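Long-range contacts in oligogalacturonate lyase (Vibrio parahaemolyticus RIMD 2210633, PDB 3C5M), which probably cleaves oligogalacturonides, the breakdown products of pectin, by lyase chemistry and binds a manganese ion in a seven-bladed beta-propeller: residues 9-14 with 24-29; 39-44 with 90-95; 48-53 with 63-68; 140-145 with 168-173. One frame throughout, in Å; residues are numbered along the deposited sequence.

Interaction 1. Residues 9-14 with 24-29; sequences LNFETF and TRLTPT
Glu12 and Arg25 face each other across the beta hairpin of strands 12-15 and 22-25, at the outer edge of a beta-propeller blade that strands 376-381 and 364-369 continue, with 12-15 outermost. They form an antiparallel hydrogen-bonded pair. The bond from Arg25 N to Glu12 O is 2.8 Å and nearly straight, at 169°; the return bond from Glu12 N to Arg25 O is weak. Arg25 can be followed outward. Its CB lies 3.8 Å from Glu12 O. CG stands anti to the backbone N (chi1 -163°), and the chain then bends at chi3. The bend turns NE back to Thr27 O in its own segment, 2.8 Å away and in the guanidinium plane. NH1 reaches Glu12 OE2 in a salt bridge of 3.0 Å, coming from above the carboxylate plane. The guanidinium is thus held at two points, which should limit its rotation. Glu372 is a long, weak second partner for NH1. Beyond the paired strands, Leu9 CD2 rests against Pro28 CD at 3.9 Å, and Leu9 also packs on Leu65. Leu26 CD1 sits over the centre of the Phe11 ring, 3.4 Å from its centroid, in a CH-pi contact.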
loop_
_atom_site.group_PDB
_atom_site.type_symbol
_atom_site.label_atom_id
_atom_site.label_comp_id
_atom_site.label_asym_id
_atom_site.label_seq_id
_atom_site.Cartn_x
_atom_site.Cartn_y
_atom_site.Cartn_z
ATOM N N LEU A 9 -22.271 -12.050 -4.707
ATOM C CA LEU A 9 -21.977 -11.026 -5.707
ATOM C C LEU A 9 -22.073 -11.528 -7.136
ATOM O O LEU A 9 -22.056 -12.733 -7.383
ATOM C CB LEU A 9 -20.567 -10.463 -5.478
ATOM C CG LEU A 9 -20.243 -9.958 -4.072
ATOM C CD1 LEU A 9 -18.793 -9.532 -4.013
ATOM C CD2 LEU A 9 -21.162 -8.796 -3.714
ATOM N N ASN A 10 -22.164 -10.584 -8.072
ATOM C CA ASN A 10 -22.242 -10.884 -9.505
ATOM C C ASN A 10 -20.976 -10.384 -10.180
ATOM O O ASN A 10 -20.623 -9.213 -10.042
ATOM C CB ASN A 10 -23.452 -10.178 -10.125
ATOM C CG ASN A 10 -24.735 -10.957 -9.935
ATOM O OD1 ASN A 10 -24.927 -11.624 -8.915
ATOM N ND2 ASN A 10 -25.627 -10.871 -10.909
ATOM N N PHE A 11 -20.284 -11.255 -10.904
ATOM C CA PHE A 11 -19.068 -10.819 -11.583
ATOM C C PHE A 11 -19.376 -10.517 -13.043
ATOM O O PHE A 11 -19.812 -11.389 -13.794
ATOM C CB PHE A 11 -17.979 -11.894 -11.489
ATOM C CG PHE A 11 -17.424 -12.086 -10.097
ATOM C CD1 PHE A 11 -16.570 -13.146 -9.820
ATOM C CD2 PHE A 11 -17.751 -11.211 -9.068
ATOM C CE1 PHE A 11 -16.054 -13.338 -8.551
ATOM C CE2 PHE A 11 -17.238 -11.394 -7.791
ATOM C CZ PHE A 11 -16.389 -12.459 -7.536
ATOM N N GLU A 12 -19.163 -9.271 -13.442
ATOM C CA GLU A 12 -19.424 -8.875 -14.812
ATOM C C GLU A 12 -18.109 -8.567 -15.497
ATOM O O GLU A 12 -17.331 -7.737 -15.032
ATOM C CB GLU A 12 -20.340 -7.650 -14.850
ATOM C CG GLU A 12 -20.681 -7.174 -16.260
ATOM C CD GLU A 12 -21.695 -6.039 -16.274
ATOM O OE1 GLU A 12 -21.999 -5.516 -17.370
ATOM O OE2 GLU A 12 -22.195 -5.672 -15.189
ATOM N N THR A 13 -17.858 -9.239 -16.610
ATOM C CA THR A 13 -16.618 -9.027 -17.332
ATOM C C THR A 13 -16.852 -8.272 -18.636
ATOM O O THR A 13 -17.777 -8.586 -19.388
ATOM C CB THR A 13 -15.950 -10.361 -17.655
ATOM O OG1 THR A 13 -15.841 -11.142 -16.456
ATOM C CG2 THR A 13 -14.587 -10.124 -18.243
ATOM N N PHE A 14 -16.015 -7.275 -18.899
ATOM C CA PHE A 14 -16.131 -6.500 -20.129
ATOM C C PHE A 14 -14.773 -6.366 -20.815
ATOM O O PHE A 14 -13.738 -6.648 -20.221
ATOM C CB PHE A 14 -16.735 -5.113 -19.845
ATOM C CG PHE A 14 -15.913 -4.259 -18.922
ATOM C CD1 PHE A 14 -15.946 -4.459 -17.544
ATOM C CD2 PHE A 14 -15.088 -3.261 -19.433
ATOM C CE1 PHE A 14 -15.167 -3.680 -16.687
ATOM C CE2 PHE A 14 -14.298 -2.470 -18.584
ATOM C CZ PHE A 14 -14.340 -2.682 -17.211
ATOM N N THR A 24 -12.840 -7.621 -15.273
ATOM C CA THR A 24 -14.031 -8.065 -14.590
ATOM C C THR A 24 -14.251 -7.317 -13.277
ATOM O O THR A 24 -13.323 -7.118 -12.509
ATOM C CB THR A 24 -13.965 -9.611 -14.420
ATOM O OG1 THR A 24 -14.785 -10.026 -13.323
ATOM C CG2 THR A 24 -12.536 -10.062 -14.243
ATOM N N ARG A 25 -15.489 -6.876 -13.059
ATOM C CA ARG A 25 -15.879 -6.120 -11.865
ATOM C C ARG A 25 -16.373 -7.098 -10.787
ATOM O O ARG A 25 -17.283 -7.887 -11.037
ATOM C CB ARG A 25 -16.997 -5.137 -12.233
ATOM C CG ARG A 25 -17.231 -4.034 -11.228
ATOM C CD ARG A 25 -18.585 -3.369 -11.413
ATOM N NE ARG A 25 -19.679 -4.289 -11.105
ATOM C CZ ARG A 25 -20.608 -4.657 -11.976
ATOM N NH1 ARG A 25 -20.578 -4.179 -13.213
ATOM N NH2 ARG A 25 -21.556 -5.509 -11.613
ATOM N N LEU A 26 -15.782 -7.042 -9.594
ATOM C CA LEU A 26 -16.151 -7.942 -8.508
ATOM C C LEU A 26 -17.286 -7.448 -7.620
ATOM O O LEU A 26 -18.126 -8.233 -7.179
ATOM C CB LEU A 26 -14.937 -8.217 -7.621
ATOM C CG LEU A 26 -13.728 -8.981 -8.161
ATOM C CD1 LEU A 26 -14.206 -10.180 -8.939
ATOM C CD2 LEU A 26 -12.883 -8.092 -9.030
ATOM N N THR A 27 -17.303 -6.149 -7.347
ATOM C CA THR A 27 -18.320 -5.567 -6.483
ATOM C C THR A 27 -19.448 -4.839 -7.229
ATOM O O THR A 27 -19.284 -4.429 -8.383
ATOM C CB THR A 27 -17.646 -4.607 -5.465
ATOM O OG1 THR A 27 -16.912 -3.583 -6.157
ATOM C CG2 THR A 27 -16.686 -5.386 -4.587
ATOM N N PRO A 28 -20.618 -4.691 -6.582
ATOM C CA PRO A 28 -21.782 -4.016 -7.170
ATOM C C PRO A 28 -21.473 -2.577 -7.571
ATOM O O PRO A 28 -20.639 -1.907 -6.954
ATOM C CB PRO A 28 -22.827 -4.079 -6.058
ATOM C CG PRO A 28 -22.494 -5.345 -5.365
ATOM C CD PRO A 28 -20.973 -5.275 -5.278
ATOM N N THR A 29 -22.166 -2.103 -8.598
ATOM C CA THR A 29 -21.949 -0.760 -9.089
ATOM C C THR A 29 -22.705 0.294 -8.269
ATOM O O THR A 29 -22.514 1.494 -8.462
ATOM C CB THR A 29 -22.328 -0.680 -10.595
ATOM O OG1 THR A 29 -22.030 0.630 -11.084
ATOM C CG2 THR A 29 -23.812 -0.985 -10.807
#

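Interaction 2. Residues 39-44 with 90-95; sequences YQKCFT and TDERAF
Lys41 and Glu92 make the one salt bridge between these two segments. Lys41 NZ donates to Glu92 OE2 over 2.7 Å and meets the anti lone pair, the one away from OE1. The lysine leaves the backbone with CG anti to its N (chi1 178°) and stays extended to its tip. It meets the glutamate side chain at about a right angle. Gln45 N is a second donor to Glu92 OE2, and Lys41 NZ also makes a weak bond to Ser89 O. The carboxylate oxygen is therefore gripped from two residues of the 41-45 region, which would be expected to favour its charged form. Thr44 adds van der Waals contact. It lies against the carboxylate with carbon atoms: CB is 3.2 Å from Glu92 OE1, and CG2 is 3.5 Å from the same oxygen. The Thr44 hydroxyl is bonded to Asp46 OD1 and to Lys49 N at the start of strand 49-54. Glu92 sits in a turn just before strand 94-99. The arrangement is a loop-to-turn contact between neighbouring blades of the beta-propeller: the loop leading into strand 49-54 meets the turn between strands 87-88 and 94-99.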
loop_
_atom_site.group_PDB
_atom_site.type_symbol
_atom_site.label_atom_id
_atom_site.label_comp_id
_atom_site.label_asym_id
_atom_site.label_seq_id
_atom_site.Cartn_x
_atom_site.Cartn_y
_atom_site.Cartn_z
ATOM N N TYR A 39 0.684 -2.546 -1.238
ATOM C CA TYR A 39 1.806 -3.302 -0.695
ATOM C C TYR A 39 1.388 -4.311 0.376
ATOM O O TYR A 39 2.159 -5.180 0.745
ATOM C CB TYR A 39 2.900 -2.351 -0.177
ATOM C CG TYR A 39 2.435 -1.326 0.818
ATOM C CD1 TYR A 39 1.948 -0.080 0.405
ATOM C CD2 TYR A 39 2.520 -1.586 2.180
ATOM C CE1 TYR A 39 1.562 0.892 1.344
ATOM C CE2 TYR A 39 2.143 -0.639 3.118
ATOM C CZ TYR A 39 1.665 0.599 2.704
ATOM O OH TYR A 39 1.296 1.524 3.658
ATOM N N GLN A 40 0.151 -4.201 0.843
ATOM C CA GLN A 40 -0.383 -5.098 1.855
ATOM C C GLN A 40 -1.006 -6.320 1.202
ATOM O O GLN A 40 -1.646 -6.213 0.152
ATOM C CB GLN A 40 -1.434 -4.372 2.681
ATOM C CG GLN A 40 -0.861 -3.181 3.417
ATOM C CD GLN A 40 0.022 -3.613 4.561
ATOM O OE1 GLN A 40 -0.339 -3.457 5.721
ATOM N NE2 GLN A 40 1.181 -4.175 4.244
ATOM N N LYS A 41 -0.814 -7.482 1.815
ATOM C CA LYS A 41 -1.357 -8.721 1.272
ATOM C C LYS A 41 -2.877 -8.773 1.378
ATOM O O LYS A 41 -3.434 -8.595 2.459
ATOM C CB LYS A 41 -0.764 -9.921 2.012
ATOM C CG LYS A 41 -1.314 -11.248 1.555
ATOM C CD LYS A 41 -0.744 -12.413 2.351
ATOM C CE LYS A 41 -1.303 -13.740 1.812
ATOM N NZ LYS A 41 -0.694 -14.962 2.400
ATOM N N CYS A 42 -3.548 -9.040 0.265
ATOM C CA CYS A 42 -5.010 -9.131 0.273
ATOM C C CYS A 42 -5.505 -10.378 -0.455
ATOM O O CYS A 42 -6.701 -10.670 -0.464
ATOM C CB CYS A 42 -5.631 -7.881 -0.357
ATOM S SG CYS A 42 -5.139 -7.547 -2.063
ATOM N N PHE A 43 -4.569 -11.114 -1.042
ATOM C CA PHE A 43 -4.867 -12.329 -1.796
ATOM C C PHE A 43 -4.242 -13.522 -1.120
ATOM O O PHE A 43 -3.127 -13.416 -0.618
ATOM C CB PHE A 43 -4.262 -12.237 -3.202
ATOM C CG PHE A 43 -5.172 -11.647 -4.218
ATOM C CD1 PHE A 43 -6.239 -12.384 -4.701
ATOM C CD2 PHE A 43 -4.973 -10.360 -4.689
ATOM C CE1 PHE A 43 -7.104 -11.855 -5.641
ATOM C CE2 PHE A 43 -5.834 -9.815 -5.632
ATOM C CZ PHE A 43 -6.904 -10.568 -6.109
ATOM N N THR A 44 -4.938 -14.653 -1.105
ATOM C CA THR A 44 -4.354 -15.864 -0.521
ATOM C C THR A 44 -3.511 -16.490 -1.626
ATOM O O THR A 44 -3.784 -16.267 -2.798
ATOM C CB THR A 44 -5.414 -16.862 -0.098
ATOM O OG1 THR A 44 -6.371 -16.998 -1.149
ATOM C CG2 THR A 44 -6.096 -16.405 1.155
ATOM N N THR A 90 0.497 -14.520 6.914
ATOM C CA THR A 90 1.251 -15.402 6.039
ATOM C C THR A 90 0.624 -16.786 6.008
ATOM O O THR A 90 0.563 -17.418 4.952
ATOM C CB THR A 90 2.705 -15.523 6.512
ATOM O OG1 THR A 90 3.279 -14.216 6.608
ATOM C CG2 THR A 90 3.522 -16.363 5.548
ATOM N N ASP A 91 0.156 -17.249 7.169
ATOM C CA ASP A 91 -0.485 -18.564 7.300
ATOM C C ASP A 91 -1.903 -18.507 6.763
ATOM O O ASP A 91 -2.586 -19.515 6.687
ATOM C CB ASP A 91 -0.496 -19.027 8.775
ATOM C CG ASP A 91 -1.272 -18.081 9.698
ATOM O OD1 ASP A 91 -0.982 -16.863 9.709
ATOM O OD2 ASP A 91 -2.160 -18.563 10.432
ATOM N N GLU A 92 -2.338 -17.307 6.406
ATOM C CA GLU A 92 -3.667 -17.094 5.848
ATOM C C GLU A 92 -4.789 -17.568 6.758
ATOM O O GLU A 92 -5.859 -17.932 6.293
ATOM C CB GLU A 92 -3.777 -17.779 4.477
ATOM C CG GLU A 92 -2.578 -17.459 3.607
ATOM C CD GLU A 92 -2.785 -17.735 2.145
ATOM O OE1 GLU A 92 -3.564 -18.659 1.815
ATOM O OE2 GLU A 92 -2.140 -17.035 1.329
ATOM N N ARG A 93 -4.552 -17.539 8.061
ATOM C CA ARG A 93 -5.575 -17.962 8.995
ATOM C C ARG A 93 -6.157 -16.758 9.721
ATOM O O ARG A 93 -7.017 -16.888 10.593
ATOM C CB ARG A 93 -4.995 -18.957 9.994
ATOM C CG ARG A 93 -4.479 -20.230 9.337
ATOM C CD ARG A 93 -4.273 -21.302 10.373
ATOM N NE ARG A 93 -5.544 -21.642 11.007
ATOM C CZ ARG A 93 -5.660 -22.243 12.186
ATOM N NH1 ARG A 93 -4.572 -22.574 12.873
ATOM N NH2 ARG A 93 -6.864 -22.512 12.673
ATOM N N ALA A 94 -5.695 -15.579 9.339
ATOM C CA ALA A 94 -6.174 -14.366 9.964
ATOM C C ALA A 94 -5.708 -13.125 9.202
ATOM O O ALA A 94 -4.825 -13.195 8.338
ATOM C CB ALA A 94 -5.667 -14.314 11.404
ATOM N N PHE A 95 -6.326 -11.987 9.507
ATOM C CA PHE A 95 -5.913 -10.726 8.889
ATOM C C PHE A 95 -5.840 -9.707 10.015
ATOM O O PHE A 95 -6.422 -9.923 11.074
ATOM C CB PHE A 95 -6.882 -10.290 7.756
ATOM C CG PHE A 95 -8.006 -9.387 8.197
ATOM C CD1 PHE A 95 -9.142 -9.911 8.816
ATOM C CD2 PHE A 95 -7.931 -8.007 7.986
ATOM C CE1 PHE A 95 -10.190 -9.080 9.215
ATOM C CE2 PHE A 95 -8.975 -7.162 8.384
ATOM C CZ PHE A 95 -10.110 -7.700 9.001
#

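Interaction 3. Residues 48-53 with 63-68; sequences KKLLFA and YLLNLE
Phe52 takes chi1 of 76°, with CG between its backbone N and carbonyl carbon, and this lays the ring toward strand 61-66. Tyr63 CG is instead anti to the carbonyl carbon (chi1 -71°), so its ring leads away while CB stays over one face of Phe52. This CB lies 3.9 Å from the Phe52 centroid, offset toward the rim. The two rings are near parallel but slid apart, and barely overlap. Phe52 CE2 also touches Leu65 CB at 3.5 Å. Strands 49-54 and 61-66 form an antiparallel hairpin inside a propeller blade. Leu50 and Leu65 exchange two backbone bonds of 2.7 Å, and Phe52 and Tyr63 exchange another pair. Leu50, Phe52, Tyr63 and Leu65 lie on one face of the sheet; Lys49, Leu51, Leu64 and Asn66 lie on the other. There, Lys49 CG packs on Leu64 CD2 at 3.7 Å. Just beyond the strand ends, Leu67 N donates to Lys48 O over 2.7 Å, and Leu67 CD1 reaches Leu50 CB at 3.8 Å.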
loop_
_atom_site.group_PDB
_atom_site.type_symbol
_atom_site.label_atom_id
_atom_site.label_comp_id
_atom_site.label_asym_id
_atom_site.label_seq_id
_atom_site.Cartn_x
_atom_site.Cartn_y
_atom_site.Cartn_z
ATOM N N LYS A 48 -7.768 -17.615 -4.385
ATOM C CA LYS A 48 -9.190 -17.899 -4.301
ATOM C C LYS A 48 -9.945 -16.983 -3.351
ATOM O O LYS A 48 -11.153 -16.811 -3.480
ATOM C CB LYS A 48 -9.392 -19.347 -3.862
ATOM C CG LYS A 48 -8.626 -20.364 -4.712
ATOM C CD LYS A 48 -8.926 -21.791 -4.247
ATOM C CE LYS A 48 -8.137 -22.825 -5.017
ATOM N NZ LYS A 48 -8.547 -24.197 -4.613
ATOM N N LYS A 49 -9.228 -16.401 -2.399
ATOM C CA LYS A 49 -9.819 -15.521 -1.407
ATOM C C LYS A 49 -9.236 -14.120 -1.527
ATOM O O LYS A 49 -8.036 -13.956 -1.756
ATOM C CB LYS A 49 -9.545 -16.065 -0.006
ATOM C CG LYS A 49 -10.705 -16.793 0.635
ATOM C CD LYS A 49 -11.106 -18.030 -0.142
ATOM C CE LYS A 49 -12.243 -18.736 0.567
ATOM N NZ LYS A 49 -11.849 -19.065 1.966
ATOM N N LEU A 50 -10.084 -13.107 -1.362
ATOM C CA LEU A 50 -9.633 -11.730 -1.460
ATOM C C LEU A 50 -10.148 -10.898 -0.303
ATOM O O LEU A 50 -11.305 -11.007 0.091
ATOM C CB LEU A 50 -10.109 -11.103 -2.773
ATOM C CG LEU A 50 -9.939 -9.586 -2.917
ATOM C CD1 LEU A 50 -8.466 -9.173 -3.040
ATOM C CD2 LEU A 50 -10.709 -9.154 -4.132
ATOM N N LEU A 51 -9.285 -10.057 0.248
ATOM C CA LEU A 51 -9.677 -9.199 1.350
ATOM C C LEU A 51 -9.961 -7.829 0.750
ATOM O O LEU A 51 -9.200 -7.354 -0.088
ATOM C CB LEU A 51 -8.531 -9.123 2.362
ATOM C CG LEU A 51 -8.659 -8.212 3.577
ATOM C CD1 LEU A 51 -9.685 -8.765 4.561
ATOM C CD2 LEU A 51 -7.285 -8.074 4.235
ATOM N N PHE A 52 -11.057 -7.197 1.168
ATOM C CA PHE A 52 -11.425 -5.866 0.657
ATOM C C PHE A 52 -12.427 -5.190 1.588
ATOM O O PHE A 52 -12.858 -5.784 2.567
ATOM C CB PHE A 52 -12.005 -5.984 -0.767
ATOM C CG PHE A 52 -13.423 -6.508 -0.816
ATOM C CD1 PHE A 52 -14.507 -5.628 -0.882
ATOM C CD2 PHE A 52 -13.676 -7.876 -0.784
ATOM C CE1 PHE A 52 -15.823 -6.105 -0.914
ATOM C CE2 PHE A 52 -14.990 -8.366 -0.812
ATOM C CZ PHE A 52 -16.063 -7.477 -0.877
ATOM N N ALA A 53 -12.795 -3.953 1.282
ATOM C CA ALA A 53 -13.738 -3.216 2.111
ATOM C C ALA A 53 -14.956 -2.750 1.314
ATOM O O ALA A 53 -14.856 -2.500 0.105
ATOM C CB ALA A 53 -13.043 -2.014 2.727
ATOM N N TYR A 63 -14.288 -7.338 4.203
ATOM C CA TYR A 63 -14.944 -8.549 3.714
ATOM C C TYR A 63 -13.886 -9.499 3.160
ATOM O O TYR A 63 -12.756 -9.094 2.903
ATOM C CB TYR A 63 -15.966 -8.185 2.623
ATOM C CG TYR A 63 -17.205 -7.459 3.148
ATOM C CD1 TYR A 63 -18.392 -8.154 3.400
ATOM C CD2 TYR A 63 -17.165 -6.088 3.450
ATOM C CE1 TYR A 63 -19.508 -7.505 3.939
ATOM C CE2 TYR A 63 -18.271 -5.429 3.995
ATOM C CZ TYR A 63 -19.439 -6.144 4.238
ATOM O OH TYR A 63 -20.524 -5.505 4.800
ATOM N N LEU A 64 -14.240 -10.771 3.035
ATOM C CA LEU A 64 -13.344 -11.760 2.459
ATOM C C LEU A 64 -14.175 -12.322 1.322
ATOM O O LEU A 64 -15.219 -12.919 1.558
ATOM C CB LEU A 64 -13.007 -12.888 3.441
ATOM C CG LEU A 64 -11.930 -13.845 2.905
ATOM C CD1 LEU A 64 -10.602 -13.113 2.875
ATOM C CD2 LEU A 64 -11.835 -15.088 3.767
ATOM N N LEU A 65 -13.726 -12.098 0.095
ATOM C CA LEU A 65 -14.431 -12.564 -1.083
ATOM C C LEU A 65 -13.852 -13.876 -1.565
ATOM O O LEU A 65 -12.633 -14.044 -1.628
ATOM C CB LEU A 65 -14.329 -11.526 -2.206
ATOM C CG LEU A 65 -14.942 -11.904 -3.559
ATOM C CD1 LEU A 65 -16.423 -12.166 -3.391
ATOM C CD2 LEU A 65 -14.716 -10.784 -4.579
ATOM N N ASN A 66 -14.743 -14.803 -1.903
ATOM C CA ASN A 66 -14.363 -16.112 -2.422
ATOM C C ASN A 66 -14.492 -15.989 -3.949
ATOM O O ASN A 66 -15.585 -16.068 -4.498
ATOM C CB ASN A 66 -15.328 -17.173 -1.877
ATOM C CG ASN A 66 -14.805 -18.602 -2.040
ATOM O OD1 ASN A 66 -15.237 -19.507 -1.328
ATOM N ND2 ASN A 66 -13.885 -18.810 -2.985
ATOM N N LEU A 67 -13.375 -15.770 -4.623
ATOM C CA LEU A 67 -13.382 -15.628 -6.066
ATOM C C LEU A 67 -14.104 -16.757 -6.818
ATOM O O LEU A 67 -14.707 -16.512 -7.863
ATOM C CB LEU A 67 -11.940 -15.481 -6.577
ATOM C CG LEU A 67 -11.324 -14.071 -6.571
ATOM C CD1 LEU A 67 -11.839 -13.246 -5.410
ATOM C CD2 LEU A 67 -9.819 -14.192 -6.511
ATOM N N GLU A 68 -14.084 -17.980 -6.294
ATOM C CA GLU A 68 -14.733 -19.080 -7.001
ATOM C C GLU A 68 -16.154 -19.387 -6.545
ATOM O O GLU A 68 -16.803 -20.289 -7.063
ATOM C CB GLU A 68 -13.868 -20.355 -6.934
ATOM C CG GLU A 68 -13.390 -20.745 -5.549
ATOM C CD GLU A 68 -12.630 -22.074 -5.536
ATOM O OE1 GLU A 68 -11.596 -22.196 -6.233
ATOM O OE2 GLU A 68 -13.070 -23.008 -4.826
#

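Interaction 4. Residues 140-145 with 168-173; sequences VGIEIL and CRLIKV
Strands 138-145 and 168-174 run antiparallel, with segment axes 4.6 Å apart at their closest and N-to-C directions 145° apart. They are the two middle strands of a four-stranded propeller blade, between 124-132 and 180-186. Two hydrogen-bonded pairs, Gly141 with Ile171 and Glu143 with Arg169, supply four backbone bonds. On their face of the sheet Glu143 and Arg169 lie side by side and point the same way. Arg169 is extended from CG to NE. NH2 donates to Glu143 OE1 over 2.6 Å, and NE adds a weak bond to this oxygen. Carboxylate and guanidinium are nearly coplanar, 16° apart, and OE1 lies at the guanidinium edge. The pair is buried. Tyr118 OH bonds Glu143 OE2, and Trp124 makes a cation-pi contact with Arg169, so both groups have further partners. Ile171 comes across the glutamate at about a right angle, its CD1 3.3 Å from Glu143 CD. The opposite face is mostly apolar and packs toward strand 190-196 of the next blade. Here Val140 CG2 meets Leu170 CD2 at 3.3 Å. Val140 also touches Tyr195, and Ile142 touches Pro193. At the far end of the row, Cys168 SG turns anti to its carbonyl carbon (chi1 -62°) and lies 3.4 Å from Ile144 CG1.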
loop_
_atom_site.group_PDB
_atom_site.type_symbol
_atom_site.label_atom_id
_atom_site.label_comp_id
_atom_site.label_asym_id
_atom_site.label_seq_id
_atom_site.Cartn_x
_atom_site.Cartn_y
_atom_site.Cartn_z
ATOM N N VAL A 140 5.656 -3.809 12.673
ATOM C CA VAL A 140 6.420 -2.579 12.812
ATOM C C VAL A 140 5.529 -1.388 12.434
ATOM O O VAL A 140 4.626 -1.518 11.611
ATOM C CB VAL A 140 7.662 -2.628 11.903
ATOM C CG1 VAL A 140 7.228 -2.797 10.461
ATOM C CG2 VAL A 140 8.478 -1.380 12.055
ATOM N N GLY A 141 5.767 -0.233 13.043
ATOM C CA GLY A 141 4.963 0.945 12.734
ATOM C C GLY A 141 5.549 2.206 13.353
ATOM O O GLY A 141 6.568 2.116 14.028
ATOM N N ILE A 142 4.974 3.382 13.108
ATOM C CA ILE A 142 5.519 4.570 13.760
ATOM C C ILE A 142 4.416 5.325 14.522
ATOM O O ILE A 142 3.219 5.116 14.284
ATOM C CB ILE A 142 6.225 5.570 12.798
ATOM C CG1 ILE A 142 5.245 6.621 12.323
ATOM C CG2 ILE A 142 6.844 4.866 11.612
ATOM C CD1 ILE A 142 5.934 7.914 11.965
ATOM N N GLU A 143 4.817 6.169 15.471
ATOM C CA GLU A 143 3.864 6.949 16.253
ATOM C C GLU A 143 4.476 8.317 16.490
ATOM O O GLU A 143 5.690 8.469 16.488
ATOM C CB GLU A 143 3.542 6.268 17.590
ATOM C CG GLU A 143 3.200 4.778 17.477
ATOM C CD GLU A 143 2.780 4.125 18.814
ATOM O OE1 GLU A 143 3.543 4.215 19.807
ATOM O OE2 GLU A 143 1.689 3.508 18.864
ATOM N N ILE A 144 3.612 9.307 16.672
ATOM C CA ILE A 144 4.006 10.693 16.879
ATOM C C ILE A 144 3.556 11.149 18.255
ATOM O O ILE A 144 2.425 10.887 18.655
ATOM C CB ILE A 144 3.342 11.567 15.816
ATOM C CG1 ILE A 144 3.801 11.090 14.438
ATOM C CG2 ILE A 144 3.663 13.031 16.046
ATOM C CD1 ILE A 144 3.071 11.734 13.287
ATOM N N LEU A 145 4.429 11.825 18.992
ATOM C CA LEU A 145 4.052 12.286 20.323
ATOM C C LEU A 145 2.809 13.188 20.221
ATOM O O LEU A 145 2.835 14.203 19.531
ATOM C CB LEU A 145 5.213 13.052 20.943
ATOM C CG LEU A 145 5.409 12.846 22.442
ATOM C CD1 LEU A 145 6.523 13.767 22.873
ATOM C CD2 LEU A 145 4.128 13.145 23.229
ATOM N N CYS A 168 8.994 11.608 16.711
ATOM C CA CYS A 168 8.346 10.386 16.251
ATOM C C CYS A 168 9.199 9.181 16.592
ATOM O O CYS A 168 10.419 9.276 16.676
ATOM C CB CYS A 168 8.163 10.425 14.736
ATOM S SG CYS A 168 7.111 11.738 14.140
ATOM N N ARG A 169 8.560 8.037 16.774
ATOM C CA ARG A 169 9.298 6.831 17.084
ATOM C C ARG A 169 8.835 5.680 16.204
ATOM O O ARG A 169 7.651 5.544 15.905
ATOM C CB ARG A 169 9.114 6.453 18.554
ATOM C CG ARG A 169 7.682 6.109 18.926
ATOM C CD ARG A 169 7.593 5.688 20.376
ATOM N NE ARG A 169 6.254 5.239 20.745
ATOM C CZ ARG A 169 5.947 4.700 21.922
ATOM N NH1 ARG A 169 6.882 4.542 22.853
ATOM N NH2 ARG A 169 4.704 4.307 22.166
ATOM N N LEU A 170 9.794 4.861 15.796
ATOM C CA LEU A 170 9.543 3.694 14.972
ATOM C C LEU A 170 9.516 2.502 15.945
ATOM O O LEU A 170 10.564 2.063 16.415
ATOM C CB LEU A 170 10.682 3.538 13.965
ATOM C CG LEU A 170 10.470 2.634 12.754
ATOM C CD1 LEU A 170 11.732 2.597 11.897
ATOM C CD2 LEU A 170 10.115 1.246 13.216
ATOM N N ILE A 171 8.323 1.987 16.253
ATOM C CA ILE A 171 8.189 0.878 17.193
ATOM C C ILE A 171 7.963 -0.481 16.550
ATOM O O ILE A 171 7.620 -0.590 15.378
ATOM C CB ILE A 171 7.036 1.107 18.198
ATOM C CG1 ILE A 171 5.694 1.109 17.469
ATOM C CG2 ILE A 171 7.256 2.409 18.953
ATOM C CD1 ILE A 171 4.488 1.289 18.375
ATOM N N LYS A 172 8.158 -1.519 17.349
ATOM C CA LYS A 172 7.989 -2.888 16.908
ATOM C C LYS A 172 7.184 -3.584 17.994
ATOM O O LYS A 172 7.507 -3.487 19.175
ATOM C CB LYS A 172 9.357 -3.545 16.749
ATOM C CG LYS A 172 9.312 -5.039 16.504
ATOM C CD LYS A 172 10.717 -5.607 16.321
ATOM C CE LYS A 172 11.561 -5.474 17.586
ATOM N NZ LYS A 172 11.010 -6.255 18.737
ATOM N N VAL A 173 6.131 -4.277 17.593
ATOM C CA VAL A 173 5.270 -4.974 18.532
ATOM C C VAL A 173 5.313 -6.473 18.271
ATOM O O VAL A 173 5.430 -6.919 17.125
ATOM C CB VAL A 173 3.814 -4.470 18.401
ATOM C CG1 VAL A 173 2.896 -5.216 19.354
ATOM C CG2 VAL A 173 3.772 -2.980 18.676
#

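Overall arrangement
From the N terminus, interaction 1 closes a short hairpin. Its strands 12-15 and 22-25 join strands 376-381 and 364-369 from the C-terminal part, so one propeller blade is built from both chain ends. Interaction 2 then closes a longer loop between residues 44 and 90. Interaction 3 is nested inside that loop as the hairpin of the next blade. It touches interaction 1 through Leu65 and Leu67, and interaction 2 through a probable backbone hydrogen bond between Cys42 and Leu51. Interaction 2 ties that blade to the one with strand 94-99. Interaction 4 follows in series. It closes a loop containing helix 155-163, in a blade across the chain's centre from interaction 1.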